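Local atomic coordinates of putative dioxygenase (Nostoc punctiforme, PDB entry 2PEB), a protein that is a putative dioxygenase of the Dopa 4,5-dioxygenase family, binds zinc in the crystal, and probably cleaves catechol-type rings with molecular oxygen. Residues 14-19 / 80-85. Sequence-based numbering, arbitrary orientation.
Sequences AHVYFD and LDILVH. With ZN (zinc ion), chain C.
His15 and Leu83 form an antiparallel hydrogen-bonded pair, His15 N to Leu83 O 2.8 Å and Leu83 N to His15 O 3.0 Å, between strands running at 169°. Tyr17 N adds a bond to Asp81 O. Beyond it, a water bridges Tyr17 O and Asp81 N in place of a direct bond. On one face, Val16 CG1 meets Leu80 CD1 at 3.7 Å, and Ala14 CB packs on Val84 CG2. Helix 23-36 covers Leu80. On the other face, the Tyr17 ring lies alongside Leu83, its CE2 edge 3.8 Å from Leu83 CB. With CG anti to the carbonyl carbon (chi1 -59°), the ring points its hydroxyl toward His52, whose ND1 it hydrogen-bonds. Cutting this ring back to an alanine is likely to leave His52 ND1 without its phenol partner and Leu83 CB without the ring edge beside it. His15 NE2 binds zinc at 1.9 Å and His85 NE2 at 2.2 Å. Their rings meet rim to rim, planes 15° apart, and the two nitrogens converge on the zinc from adjacent inner strands. His13 completes the histidine trio. Such a three-histidine site on an antiparallel sheet is consistent with the metal centre of a Dopa 4,5-dioxygenase-type enzyme.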
ATOM      1  N   ALA A  14      -1.585 -10.801   0.910  1.00 28.37           N
ATOM      2  CA  ALA A  14      -0.851 -10.124   1.984  1.00 27.27           C
ATOM      3  C   ALA A  14       0.125 -11.105   2.658  1.00 28.45           C
ATOM      4  O   ALA A  14      -0.230 -12.228   2.973  1.00 30.02           O
ATOM      5  CB  ALA A  14      -1.798  -9.564   2.959  1.00 27.52           C
ATOM      6  N   HIS A  15       1.375 -10.678   2.800  1.00 26.47           N
ATOM      7  CA  HIS A  15       2.419 -11.383   3.567  1.00 26.67           C
ATOM      8  C   HIS A  15       2.664 -10.551   4.835  1.00 27.65           C
ATOM      9  O   HIS A  15       3.091  -9.392   4.768  1.00 27.40           O
ATOM     10  CB  HIS A  15       3.678 -11.631   2.714  1.00 25.19           C
ATOM     11  CG  HIS A  15       3.419 -12.572   1.559  1.00 27.98           C
ATOM     12  ND1 HIS A  15       3.589 -13.939   1.684  1.00 24.45           N
ATOM     13  CD2 HIS A  15       2.991 -12.368   0.289  1.00 28.63           C
ATOM     14  CE1 HIS A  15       3.246 -14.536   0.567  1.00 30.40           C
ATOM     15  NE2 HIS A  15       2.933 -13.612  -0.318  1.00 21.97           N
ATOM     16  N   VAL A  16       2.303 -11.122   5.978  1.00 26.08           N
ATOM     17  CA  VAL A  16       2.408 -10.455   7.269  1.00 25.06           C
ATOM     18  C   VAL A  16       3.650 -10.984   7.931  1.00 25.85           C
ATOM     19  O   VAL A  16       3.739 -12.180   8.289  1.00 26.42           O
ATOM     20  CB  VAL A  16       1.156 -10.720   8.136  1.00 22.80           C
ATOM     21  CG1 VAL A  16       1.272  -9.994   9.468  1.00 22.79           C
ATOM     22  CG2 VAL A  16      -0.143 -10.309   7.410  1.00 25.19           C
ATOM     23  N   TYR A  17       4.662 -10.124   8.027  1.00 24.97           N
ATOM     24  CA  TYR A  17       5.932 -10.470   8.608  1.00 24.79           C
ATOM     25  C   TYR A  17       5.928 -10.319  10.127  1.00 23.29           C
ATOM     26  O   TYR A  17       5.233  -9.460  10.695  1.00 25.47           O
ATOM     27  CB  TYR A  17       7.063  -9.652   7.964  1.00 25.16           C
ATOM     28  CG  TYR A  17       7.120  -9.892   6.481  1.00 24.33           C
ATOM     29  CD1 TYR A  17       7.826 -10.968   5.978  1.00 24.98           C
ATOM     30  CD2 TYR A  17       6.437  -9.066   5.565  1.00 24.12           C
ATOM     31  CE1 TYR A  17       7.845 -11.247   4.622  1.00 25.22           C
ATOM     32  CE2 TYR A  17       6.479  -9.325   4.180  1.00 26.27           C
ATOM     33  CZ  TYR A  17       7.201 -10.426   3.727  1.00 31.46           C
ATOM     34  OH  TYR A  17       7.249 -10.759   2.402  1.00 27.12           O
ATOM     35  N   PHE A  18       6.722 -11.155  10.775  1.00 24.66           N
ATOM     36  CA  PHE A  18       6.838 -11.087  12.227  1.00 25.47           C
ATOM     37  C   PHE A  18       8.143 -11.710  12.701  1.00 27.06           C
ATOM     38  O   PHE A  18       8.843 -12.393  11.965  1.00 26.70           O
ATOM     39  CB  PHE A  18       5.638 -11.798  12.888  1.00 26.43           C
ATOM     40  CG  PHE A  18       5.545 -13.243  12.524  1.00 24.77           C
ATOM     41  CD1 PHE A  18       6.250 -14.202  13.244  1.00 30.03           C
ATOM     42  CD2 PHE A  18       4.826 -13.635  11.386  1.00 26.99           C
ATOM     43  CE1 PHE A  18       6.219 -15.515  12.875  1.00 28.39           C
ATOM     44  CE2 PHE A  18       4.807 -14.949  11.013  1.00 25.64           C
ATOM     45  CZ  PHE A  18       5.487 -15.885  11.747  1.00 30.15           C
ATOM     46  N   ASP A  19       8.454 -11.479  13.967  1.00 28.13           N
ATOM     47  CA  ASP A  19       9.525 -12.227  14.634  1.00 28.94           C
ATOM     48  C   ASP A  19       8.980 -12.709  15.970  1.00 28.52           C
ATOM     49  O   ASP A  19       7.815 -12.469  16.268  1.00 28.17           O
ATOM     50  CB  ASP A  19      10.803 -11.395  14.763  1.00 29.74           C
ATOM     51  CG  ASP A  19      10.597 -10.092  15.486  1.00 32.03           C
ATOM     52  OD1 ASP A  19       9.646  -9.954  16.264  1.00 33.81           O
ATOM     53  OD2 ASP A  19      11.414  -9.175  15.275  1.00 39.01           O
ATOM     54  N   LEU A  80       3.093  -4.109  12.509  1.00 25.50           N
ATOM     55  CA  LEU A  80       3.673  -5.162  11.660  1.00 26.96           C
ATOM     56  C   LEU A  80       3.952  -4.652  10.249  1.00 27.72           C
ATOM     57  O   LEU A  80       3.231  -3.797   9.731  1.00 27.46           O
ATOM     58  CB  LEU A  80       2.696  -6.336  11.566  1.00 28.83           C
ATOM     59  CG  LEU A  80       2.451  -7.050  12.887  1.00 31.47           C
ATOM     60  CD1 LEU A  80       1.320  -8.081  12.676  1.00 33.06           C
ATOM     61  CD2 LEU A  80       3.729  -7.717  13.442  1.00 30.03           C
ATOM     62  N   ASP A  81       5.010  -5.160   9.633  1.00 23.68           N
ATOM     63  CA  ASP A  81       5.263  -4.832   8.233  1.00 27.41           C
ATOM     64  C   ASP A  81       4.538  -5.852   7.373  1.00 26.65           C
ATOM     65  O   ASP A  81       4.580  -7.073   7.677  1.00 26.02           O
ATOM     66  CB  ASP A  81       6.757  -4.850   7.928  1.00 27.91           C
ATOM     67  CG  ASP A  81       7.545  -3.923   8.848  1.00 29.83           C
ATOM     68  OD1 ASP A  81       7.067  -2.782   9.068  1.00 29.15           O
ATOM     69  OD2 ASP A  81       8.619  -4.310   9.380  1.00 30.30           O
ATOM     70  N   ILE A  82       3.886  -5.368   6.321  1.00 22.48           N
ATOM     71  CA  ILE A  82       3.004  -6.165   5.500  1.00 23.66           C
ATOM     72  C   ILE A  82       3.179  -5.790   4.044  1.00 26.11           C
ATOM     73  O   ILE A  82       3.029  -4.659   3.627  1.00 25.36           O
ATOM     74  CB  ILE A  82       1.510  -6.006   5.916  1.00 23.19           C
ATOM     75  CG1 ILE A  82       1.300  -6.396   7.359  1.00 25.07           C
ATOM     76  CG2 ILE A  82       0.593  -6.854   5.109  1.00 23.96           C
ATOM     77  CD1 ILE A  82      -0.089  -6.124   7.820  1.00 27.88           C
ATOM     78  N   LEU A  83       3.593  -6.780   3.279  1.00 26.69           N
ATOM     79  CA  LEU A  83       3.567  -6.736   1.855  1.00 25.33           C
ATOM     80  C   LEU A  83       2.228  -7.146   1.277  1.00 26.38           C
ATOM     81  O   LEU A  83       1.683  -8.205   1.612  1.00 26.40           O
ATOM     82  CB  LEU A  83       4.611  -7.707   1.334  1.00 26.08           C
ATOM     83  CG  LEU A  83       4.660  -7.899  -0.181  1.00 25.44           C
ATOM     84  CD1 LEU A  83       5.191  -6.627  -0.859  1.00 26.02           C
ATOM     85  CD2 LEU A  83       5.561  -9.091  -0.581  1.00 27.84           C
ATOM     86  N   VAL A  84       1.673  -6.334   0.404  1.00 26.09           N
ATOM     87  CA  VAL A  84       0.528  -6.740  -0.390  1.00 23.69           C
ATOM     88  C   VAL A  84       0.882  -6.718  -1.888  1.00 23.12           C
ATOM     89  O   VAL A  84       1.371  -5.748  -2.391  1.00 23.01           O
ATOM     90  CB  VAL A  84      -0.738  -5.880  -0.145  1.00 26.80           C
ATOM     91  CG1 VAL A  84      -1.929  -6.383  -1.048  1.00 24.36           C
ATOM     92  CG2 VAL A  84      -1.111  -5.851   1.372  1.00 26.58           C
ATOM     93  N   HIS A  85       0.657  -7.827  -2.575  1.00 26.87           N
ATOM     94  CA  HIS A  85       0.994  -7.934  -3.971  1.00 28.80           C
ATOM     95  C   HIS A  85      -0.173  -8.534  -4.725  1.00 26.84           C
ATOM     96  O   HIS A  85      -0.945  -9.307  -4.178  1.00 25.26           O
ATOM     97  CB  HIS A  85       2.339  -8.666  -4.221  1.00 27.82           C
ATOM     98  CG  HIS A  85       2.302 -10.149  -4.020  1.00 27.53           C
ATOM     99  ND1 HIS A  85       1.722 -10.995  -4.937  1.00 26.09           N
ATOM    100  CD2 HIS A  85       2.799 -10.948  -3.039  1.00 26.48           C
ATOM    101  CE1 HIS A  85       1.811 -12.248  -4.501  1.00 26.81           C
ATOM    102  NE2 HIS A  85       2.472 -12.250  -3.360  1.00 29.33           N
TER
HETATM  103 ZN    ZN C 200       2.322 -14.004  -2.057  0.50 14.28          ZN
HETATM  104  O   HOH W   1       6.485  -7.146  11.028  1.00 21.75           O